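Local coordinates for peptidoglycan D,D-transpeptidase PbpA (Mycobacterium tuberculosis, PDB 3UN7), which probably cross-links the peptidoglycan of the cell wall as a penicillin-binding D,D-transpeptidase, and is probably needed for regulating cell length, at residues S148-D153 with T181-S186; L315-N320 with H411-A416; V427-E432 with A447-A452. All coordinates share one frame; numbering follows the deposited sequence.

All three contacts fasten something to the five-stranded antiparallel sheet of the transpeptidase domain. Contact 1 lies at the end of its outermost strand 143-149 and is only partly buried, so its chemistry is polar, with a serine, an arginine and a water. Contacts 2 and 3 are fully buried, on the neighbouring strands 411-418 and 425-431, which hydrogen-bond to each other. Contact 2 mixes polar and aromatic groups close to the probable catalytic serine, whereas contact 3 is aliphatic and far from it. Arg-183 of contact 1 forms a salt bridge with Glu-432 of segment 427-432, and the carbonyl of Ala-184 probably accepts a hydrogen bond from Leu-318 N of contact 2.

Contact 1: residues S148-D153 with T181-S186; sequences SSPSYD and TNRAIS
The side chain of Ser-148 meets the backbone of Arg-183: Arg-183 N donates to Ser-148 OG over 2.8 Å with an N-H...O angle of 155°. The hydroxyl sits anti to its own backbone N (chi1 -168°), which swings it across to the loop. Packing is tight here, for Arg-183 CB lies only 3.1 Å from the same Ser-148 OG. The arginine then runs on extended from CG to NE, with Arg-183 CD 3.5 Å from the carbonyl oxygen of Ser-149. Strand 143-149, outermost in the antiparallel sheet of the transpeptidase domain, ends at Ser-149, and the cis peptide before Pro-150 turns the chain. The partner loop, which precedes helix 196-205, also carries Ser-193, by similarity the acylated serine. Toward the partly exposed side the contact is looser. Pro-150 CD rests over one guanidinium face, 4.0 Å from Arg-183 NH2, and a water fills in at the guanidinium edge, in its plane. That water accepts from Ser-148 OG and Arg-183 NH2 and donates to Pro-150 O and Thr-181 O. Arginine suits a site with so many acceptors: its NE forms a salt bridge with Glu-432, while NH1 and NH2 bond the carbonyls of Ala-177 and Ser-178.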
loop_
_atom_site.group_PDB
_atom_site.type_symbol
_atom_site.label_atom_id
_atom_site.label_comp_id
_atom_site.label_asym_id
_atom_site.label_seq_id
_atom_site.Cartn_x
_atom_site.Cartn_y
_atom_site.Cartn_z
ATOM N N SER A 148 -5.552 0.424 7.123
ATOM C CA SER A 148 -6.314 1.579 6.638
ATOM C C SER A 148 -6.840 2.337 7.852
ATOM O O SER A 148 -7.167 1.726 8.877
ATOM C CB SER A 148 -7.453 1.129 5.709
ATOM O OG SER A 148 -8.024 2.239 5.026
ATOM N N SER A 149 -6.890 3.664 7.755
ATOM C CA SER A 149 -7.283 4.502 8.886
ATOM C C SER A 149 -8.057 5.723 8.350
ATOM O O SER A 149 -7.660 6.306 7.339
ATOM C CB SER A 149 -6.037 4.924 9.675
ATOM O OG SER A 149 -6.350 5.670 10.839
ATOM N N PRO A 150 -9.195 6.082 8.979
ATOM C CA PRO A 150 -9.848 5.425 10.115
ATOM C C PRO A 150 -10.372 4.058 9.674
ATOM O O PRO A 150 -10.460 3.794 8.479
ATOM C CB PRO A 150 -11.020 6.369 10.448
ATOM C CG PRO A 150 -11.315 7.082 9.151
ATOM C CD PRO A 150 -9.951 7.265 8.519
ATOM N N SER A 151 -10.690 3.194 10.632
ATOM C CA SER A 151 -11.283 1.899 10.321
ATOM C C SER A 151 -12.612 1.808 11.063
ATOM O O SER A 151 -13.090 2.808 11.591
ATOM C CB SER A 151 -10.331 0.774 10.709
ATOM O OG SER A 151 -10.729 -0.456 10.121
ATOM N N TYR A 152 -13.211 0.624 11.096
ATOM C CA TYR A 152 -14.523 0.430 11.697
ATOM C C TYR A 152 -14.528 -0.912 12.410
ATOM O O TYR A 152 -13.614 -1.715 12.237
ATOM C CB TYR A 152 -15.612 0.448 10.622
ATOM C CG TYR A 152 -15.569 -0.753 9.723
ATOM C CD1 TYR A 152 -16.429 -1.840 9.936
ATOM C CD2 TYR A 152 -14.642 -0.834 8.682
ATOM C CE1 TYR A 152 -16.364 -2.973 9.138
ATOM C CE2 TYR A 152 -14.580 -1.959 7.874
ATOM C CZ TYR A 152 -15.436 -3.024 8.112
ATOM O OH TYR A 152 -15.380 -4.130 7.297
ATOM N N ASP A 153 -15.578 -1.168 13.171
ATOM C CA ASP A 153 -15.674 -2.410 13.934
ATOM C C ASP A 153 -16.622 -3.403 13.235
ATOM O O ASP A 153 -17.834 -3.237 13.298
ATOM C CB ASP A 153 -16.153 -2.071 15.350
ATOM C CG ASP A 153 -16.317 -3.290 16.226
ATOM O OD1 ASP A 153 -16.046 -4.416 15.768
ATOM O OD2 ASP A 153 -16.702 -3.106 17.403
ATOM N N THR A 181 -13.901 2.268 3.692
ATOM C CA THR A 181 -12.955 2.203 2.578
ATOM C C THR A 181 -11.643 1.528 3.017
ATOM O O THR A 181 -11.068 1.864 4.069
ATOM C CB THR A 181 -12.715 3.602 1.956
ATOM O OG1 THR A 181 -13.979 4.159 1.568
ATOM C CG2 THR A 181 -11.829 3.521 0.709
ATOM N N ASN A 182 -11.200 0.542 2.235
ATOM C CA ASN A 182 -9.879 -0.018 2.438
ATOM C C ASN A 182 -8.935 0.834 1.600
ATOM O O ASN A 182 -8.752 0.590 0.410
ATOM C CB ASN A 182 -9.817 -1.499 2.029
ATOM C CG ASN A 182 -8.453 -2.097 2.260
ATOM O OD1 ASN A 182 -7.475 -1.368 2.433
ATOM N ND2 ASN A 182 -8.369 -3.428 2.266
ATOM N N ARG A 183 -8.373 1.858 2.239
ATOM C CA ARG A 183 -7.527 2.843 1.571
ATOM C C ARG A 183 -6.246 2.250 0.980
ATOM O O ARG A 183 -5.677 2.819 0.053
ATOM C CB ARG A 183 -7.180 3.980 2.542
ATOM C CG ARG A 183 -8.356 4.898 2.807
ATOM C CD ARG A 183 -8.087 5.987 3.861
ATOM N NE ARG A 183 -9.025 7.095 3.664
ATOM C CZ ARG A 183 -10.289 7.120 4.083
ATOM N NH1 ARG A 183 -11.037 8.181 3.799
ATOM N NH2 ARG A 183 -10.816 6.098 4.774
ATOM N N ALA A 184 -5.792 1.123 1.522
ATOM C CA ALA A 184 -4.550 0.493 1.070
ATOM C C ALA A 184 -4.638 -0.041 -0.366
ATOM O O ALA A 184 -3.632 -0.071 -1.076
ATOM C CB ALA A 184 -4.172 -0.631 2.004
ATOM N N ILE A 185 -5.834 -0.471 -0.772
ATOM C CA ILE A 185 -6.020 -1.149 -2.079
ATOM C C ILE A 185 -7.170 -0.651 -2.938
ATOM O O ILE A 185 -7.213 -0.959 -4.118
ATOM C CB ILE A 185 -6.203 -2.668 -1.923
ATOM C CG1 ILE A 185 -7.481 -3.011 -1.116
ATOM C CG2 ILE A 185 -4.957 -3.285 -1.303
ATOM C CD1 ILE A 185 -7.856 -4.511 -1.133
ATOM N N SER A 186 -8.119 0.067 -2.342
ATOM C CA SER A 186 -9.362 0.461 -3.037
ATOM C C SER A 186 -9.363 1.915 -3.484
ATOM O O SER A 186 -10.238 2.322 -4.245
ATOM C CB SER A 186 -10.591 0.232 -2.146
ATOM O OG SER A 186 -10.807 -1.147 -1.907
HETATM O O HOH W 1 -10.078 3.533 5.891
#

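Contact 2: residues L315-N320 with H411-A416; sequences LTPLAN and HAWYIA
Asn-320 and Ile-415 bring their CA atoms to 6.8 Å, while those of Pro-317 and Trp-413 stay 9.0 Å apart, a gap that the large indole spans. The amide of Asn-320 stands steeply on the six-membered part of that ring, the two planes being 78° apart. Its nitrogen leads: Asn-320 ND2 lies over one face, offset toward the rim and 3.4 Å from Trp-413 CE3. ND2 also hydrogen-bonds to Thr-194 OG1, which helps to fix the rotation of the amide, and its partly positive hydrogens may favour the aromatic face. Thr-194 follows Ser-193, the probable acyl-ester nucleophile that opens the SxxK motif of this family, and the side chain of Trp-413 is about 7 Å from that of Ser-193. The strand bearing Trp-413 pairs with 393-399, which carries the family's KTG motif. Indole suits this buried place because its one polar atom, NE1, is satisfied by the carbonyl of Pro-190. Ile-415 closes in on the amide at about a right angle. With CG1 between its backbone N and carbonyl carbon (chi1 61°), the CG2 methyl comes 3.6 Å from Asn-320 CG. At the ring's far end Pro-317 CA meets Trp-413 CH2 edge-on in the ring plane, at 3.9 Å. A proline is at home in the first turn of a helix, where its missing N-H costs nothing; Thr-316 is the N-cap just before it, and its OG1 accepts from Ala-319 N over 2.9 Å at 159°.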
loop_
_atom_site.group_PDB
_atom_site.type_symbol
_atom_site.label_atom_id
_atom_site.label_comp_id
_atom_site.label_asym_id
_atom_site.label_seq_id
_atom_site.Cartn_x
_atom_site.Cartn_y
_atom_site.Cartn_z
ATOM N N LEU A 315 -2.047 6.291 -7.714
ATOM C CA LEU A 315 -1.558 4.986 -7.278
ATOM C C LEU A 315 -2.250 4.584 -5.986
ATOM O O LEU A 315 -2.550 5.435 -5.145
ATOM C CB LEU A 315 -0.053 5.072 -6.993
ATOM C CG LEU A 315 1.039 4.796 -8.036
ATOM C CD1 LEU A 315 1.002 5.746 -9.187
ATOM C CD2 LEU A 315 2.397 4.863 -7.359
ATOM N N THR A 316 -2.483 3.287 -5.812
ATOM C CA THR A 316 -2.897 2.768 -4.514
ATOM C C THR A 316 -1.655 2.753 -3.645
ATOM O O THR A 316 -0.546 2.709 -4.168
ATOM C CB THR A 316 -3.460 1.342 -4.597
ATOM O OG1 THR A 316 -2.454 0.450 -5.087
ATOM C CG2 THR A 316 -4.704 1.277 -5.511
ATOM N N PRO A 317 -1.817 2.854 -2.317
ATOM C CA PRO A 317 -0.686 2.586 -1.422
ATOM C C PRO A 317 -0.005 1.224 -1.668
ATOM O O PRO A 317 1.214 1.143 -1.624
ATOM C CB PRO A 317 -1.312 2.673 -0.032
ATOM C CG PRO A 317 -2.433 3.722 -0.233
ATOM C CD PRO A 317 -3.005 3.336 -1.584
ATOM N N LEU A 318 -0.778 0.175 -1.943
ATOM C CA LEU A 318 -0.177 -1.107 -2.319
ATOM C C LEU A 318 0.739 -1.014 -3.555
ATOM O O LEU A 318 1.822 -1.610 -3.567
ATOM C CB LEU A 318 -1.257 -2.165 -2.545
ATOM C CG LEU A 318 -0.791 -3.529 -3.060
ATOM C CD1 LEU A 318 0.084 -4.226 -2.036
ATOM C CD2 LEU A 318 -1.979 -4.434 -3.470
ATOM N N ALA A 319 0.293 -0.309 -4.600
ATOM C CA ALA A 319 1.133 -0.107 -5.798
ATOM C C ALA A 319 2.438 0.644 -5.466
ATOM O O ALA A 319 3.499 0.311 -5.994
ATOM C CB ALA A 319 0.343 0.609 -6.902
ATOM N N ASN A 320 2.370 1.642 -4.583
ATOM C CA ASN A 320 3.597 2.332 -4.174
ATOM C C ASN A 320 4.516 1.415 -3.341
ATOM O O ASN A 320 5.727 1.448 -3.533
ATOM C CB ASN A 320 3.314 3.677 -3.481
ATOM C CG ASN A 320 4.130 4.844 -4.078
ATOM O OD1 ASN A 320 5.026 4.643 -4.896
ATOM N ND2 ASN A 320 3.822 6.068 -3.645
ATOM N N HIS A 411 -0.820 15.453 0.668
ATOM C CA HIS A 411 -0.595 14.153 1.290
ATOM C C HIS A 411 0.881 13.966 1.612
ATOM O O HIS A 411 1.732 14.576 0.975
ATOM C CB HIS A 411 -1.026 13.033 0.345
ATOM C CG HIS A 411 -2.464 13.098 -0.070
ATOM N ND1 HIS A 411 -3.477 13.436 0.801
ATOM C CD2 HIS A 411 -3.060 12.842 -1.260
ATOM C CE1 HIS A 411 -4.633 13.403 0.159
ATOM N NE2 HIS A 411 -4.408 13.043 -1.092
ATOM N N ALA A 412 1.187 13.099 2.575
ATOM C CA ALA A 412 2.577 12.790 2.899
ATOM C C ALA A 412 2.771 11.311 2.658
ATOM O O ALA A 412 2.010 10.499 3.181
ATOM C CB ALA A 412 2.876 13.130 4.336
ATOM N N TRP A 413 3.782 10.981 1.860
ATOM C CA TRP A 413 4.100 9.616 1.498
ATOM C C TRP A 413 5.487 9.260 2.008
ATOM O O TRP A 413 6.381 10.110 2.032
ATOM C CB TRP A 413 4.183 9.480 -0.014
ATOM C CG TRP A 413 2.913 9.362 -0.807
ATOM C CD1 TRP A 413 2.281 10.364 -1.487
ATOM C CD2 TRP A 413 2.187 8.154 -1.101
ATOM N NE1 TRP A 413 1.178 9.866 -2.153
ATOM C CE2 TRP A 413 1.111 8.508 -1.945
ATOM C CE3 TRP A 413 2.339 6.811 -0.717
ATOM C CZ2 TRP A 413 0.174 7.567 -2.411
ATOM C CZ3 TRP A 413 1.401 5.858 -1.187
ATOM C CH2 TRP A 413 0.339 6.248 -2.025
ATOM N N TYR A 414 5.667 7.988 2.356
ATOM C CA TYR A 414 6.989 7.407 2.586
ATOM C C TYR A 414 6.950 6.025 1.963
ATOM O O TYR A 414 6.068 5.239 2.271
ATOM C CB TYR A 414 7.245 7.278 4.079
ATOM C CG TYR A 414 8.602 6.729 4.513
ATOM C CD1 TYR A 414 9.753 7.521 4.462
ATOM C CD2 TYR A 414 8.709 5.441 5.043
ATOM C CE1 TYR A 414 10.984 7.033 4.909
ATOM C CE2 TYR A 414 9.913 4.944 5.487
ATOM C CZ TYR A 414 11.047 5.730 5.405
ATOM O OH TYR A 414 12.223 5.210 5.861
ATOM N N ILE A 415 7.884 5.738 1.064
ATOM C CA ILE A 415 8.049 4.379 0.560
ATOM C C ILE A 415 9.477 3.929 0.850
ATOM O O ILE A 415 10.402 4.740 0.792
ATOM C CB ILE A 415 7.663 4.221 -0.937
ATOM C CG1 ILE A 415 8.526 5.103 -1.854
ATOM C CG2 ILE A 415 6.174 4.561 -1.141
ATOM C CD1 ILE A 415 8.412 4.724 -3.340
ATOM N N ALA A 416 9.651 2.653 1.199
ATOM C CA ALA A 416 10.948 2.227 1.731
ATOM C C ALA A 416 11.130 0.732 1.724
ATOM O O ALA A 416 10.169 -0.020 1.600
ATOM C CB ALA A 416 11.153 2.778 3.154
#

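Contact 3: residues V427-E432 with A447-A452; sequences VAVLVE and APIGRA
Val-429 and Ile-449 provide the central apolar touch, Val-429 CG1 lying 3.8 Å from Ile-449 CG2. The other branch, Val-429 CG2, reaches past toward Gly-450; because CG1 is anti to the backbone N (chi1 177°), the fork spreads over both helix residues. Farther along, Val-431 CG2 meets Ile-449 CD1 at 3.8 Å, so one isoleucine serves two valines with different methyls. A second kind of contact is methyl against bare backbone. Val-429 CG2 approaches Gly-450 CA to 3.6 Å, and Val-427 CG2 stands 4.1 Å from Gly-450 O. Glycine suits this point of closest backbone approach, where the CA atoms of Val-429 and Gly-450 are 6.0 Å apart. Beta-branched valines, in turn, suit the extended strand and offer short, broad side chains. The segment axes come within 8.1 Å and run roughly antiparallel, at 145°. Charged groups stand apart from this core: Arg-451 forms a salt bridge with Glu-378. In the fold, strand 425-431 lies between 131-136 and 411-418, with helix 446-458 packed on it; Ile-449 also touches Ala-120 and Met-121 of helix 111-123, while Ala-428, pointing away from helix 446-458, packs against Pro-317 of helix 317-328.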
loop_
_atom_site.group_PDB
_atom_site.type_symbol
_atom_site.label_atom_id
_atom_site.label_comp_id
_atom_site.label_asym_id
_atom_site.label_seq_id
_atom_site.Cartn_x
_atom_site.Cartn_y
_atom_site.Cartn_z
ATOM N N VAL A 427 7.733 -1.050 2.443
ATOM C CA VAL A 427 6.566 -0.388 3.020
ATOM C C VAL A 427 6.126 0.797 2.182
ATOM O O VAL A 427 6.926 1.393 1.449
ATOM C CB VAL A 427 6.784 0.078 4.502
ATOM C CG1 VAL A 427 7.170 -1.100 5.391
ATOM C CG2 VAL A 427 7.864 1.216 4.606
ATOM N N ALA A 428 4.841 1.109 2.265
ATOM C CA ALA A 428 4.338 2.401 1.811
ATOM C C ALA A 428 3.451 2.955 2.886
ATOM O O ALA A 428 2.592 2.241 3.420
ATOM C CB ALA A 428 3.561 2.282 0.524
ATOM N N VAL A 429 3.669 4.227 3.201
ATOM C CA VAL A 429 2.830 4.944 4.157
ATOM C C VAL A 429 2.233 6.093 3.394
ATOM O O VAL A 429 2.953 6.865 2.734
ATOM C CB VAL A 429 3.652 5.487 5.331
ATOM C CG1 VAL A 429 2.779 6.300 6.298
ATOM C CG2 VAL A 429 4.363 4.360 6.045
ATOM N N LEU A 430 0.912 6.186 3.432
ATOM C CA LEU A 430 0.247 7.395 2.980
ATOM C C LEU A 430 -0.494 8.038 4.148
ATOM O O LEU A 430 -1.360 7.398 4.764
ATOM C CB LEU A 430 -0.718 7.105 1.822
ATOM C CG LEU A 430 -1.649 8.301 1.587
ATOM C CD1 LEU A 430 -1.000 9.372 0.703
ATOM C CD2 LEU A 430 -2.946 7.796 1.027
ATOM N N VAL A 431 -0.130 9.290 4.465
ATOM C CA VAL A 431 -0.858 10.084 5.439
ATOM C C VAL A 431 -1.596 11.176 4.680
ATOM O O VAL A 431 -0.975 12.122 4.168
ATOM C CB VAL A 431 0.068 10.756 6.496
ATOM C CG1 VAL A 431 -0.760 11.595 7.438
ATOM C CG2 VAL A 431 0.864 9.704 7.278
ATOM N N GLU A 432 -2.913 11.027 4.587
ATOM C CA GLU A 432 -3.745 12.012 3.900
ATOM C C GLU A 432 -3.675 13.365 4.622
ATOM O O GLU A 432 -3.826 13.438 5.847
ATOM C CB GLU A 432 -5.190 11.519 3.809
ATOM C CG GLU A 432 -5.339 10.265 2.954
ATOM C CD GLU A 432 -6.777 9.963 2.586
ATOM O OE1 GLU A 432 -7.544 10.907 2.303
ATOM O OE2 GLU A 432 -7.131 8.768 2.559
ATOM N N ALA A 447 7.319 9.439 7.524
ATOM C CA ALA A 447 8.582 8.698 7.669
ATOM C C ALA A 447 8.715 7.821 8.930
ATOM O O ALA A 447 9.067 6.641 8.813
ATOM C CB ALA A 447 9.786 9.651 7.542
ATOM N N PRO A 448 8.488 8.392 10.137
ATOM C CA PRO A 448 8.653 7.531 11.329
ATOM C C PRO A 448 7.602 6.411 11.438
ATOM O O PRO A 448 7.849 5.406 12.096
ATOM C CB PRO A 448 8.524 8.496 12.505
ATOM C CG PRO A 448 7.846 9.701 11.951
ATOM C CD PRO A 448 8.149 9.784 10.499
ATOM N N ILE A 449 6.445 6.604 10.812
ATOM C CA ILE A 449 5.427 5.540 10.702
ATOM C C ILE A 449 5.992 4.371 9.900
ATOM O O ILE A 449 5.839 3.209 10.287
ATOM C CB ILE A 449 4.115 6.064 10.057
ATOM C CG1 ILE A 449 3.468 7.114 10.968
ATOM C CG2 ILE A 449 3.130 4.895 9.787
ATOM C CD1 ILE A 449 2.354 7.957 10.350
ATOM N N GLY A 450 6.650 4.688 8.783
ATOM C CA GLY A 450 7.317 3.679 7.951
ATOM C C GLY A 450 8.420 2.956 8.702
ATOM O O GLY A 450 8.518 1.738 8.629
ATOM N N ARG A 451 9.235 3.707 9.440
ATOM C CA ARG A 451 10.334 3.134 10.200
ATOM C C ARG A 451 9.858 2.253 11.350
ATOM O O ARG A 451 10.469 1.218 11.599
ATOM C CB ARG A 451 11.313 4.212 10.681
ATOM C CG ARG A 451 11.942 4.983 9.534
ATOM C CD ARG A 451 13.119 5.836 9.993
ATOM N NE ARG A 451 13.559 6.650 8.871
ATOM C CZ ARG A 451 13.261 7.934 8.719
ATOM N NH1 ARG A 451 12.561 8.574 9.654
ATOM N NH2 ARG A 451 13.680 8.581 7.637
ATOM N N ALA A 452 8.765 2.636 12.023
ATOM C CA ALA A 452 8.185 1.774 13.084
ATOM C C ALA A 452 7.700 0.447 12.503
ATOM O O ALA A 452 7.735 -0.597 13.168
ATOM C CB ALA A 452 7.022 2.476 13.785
#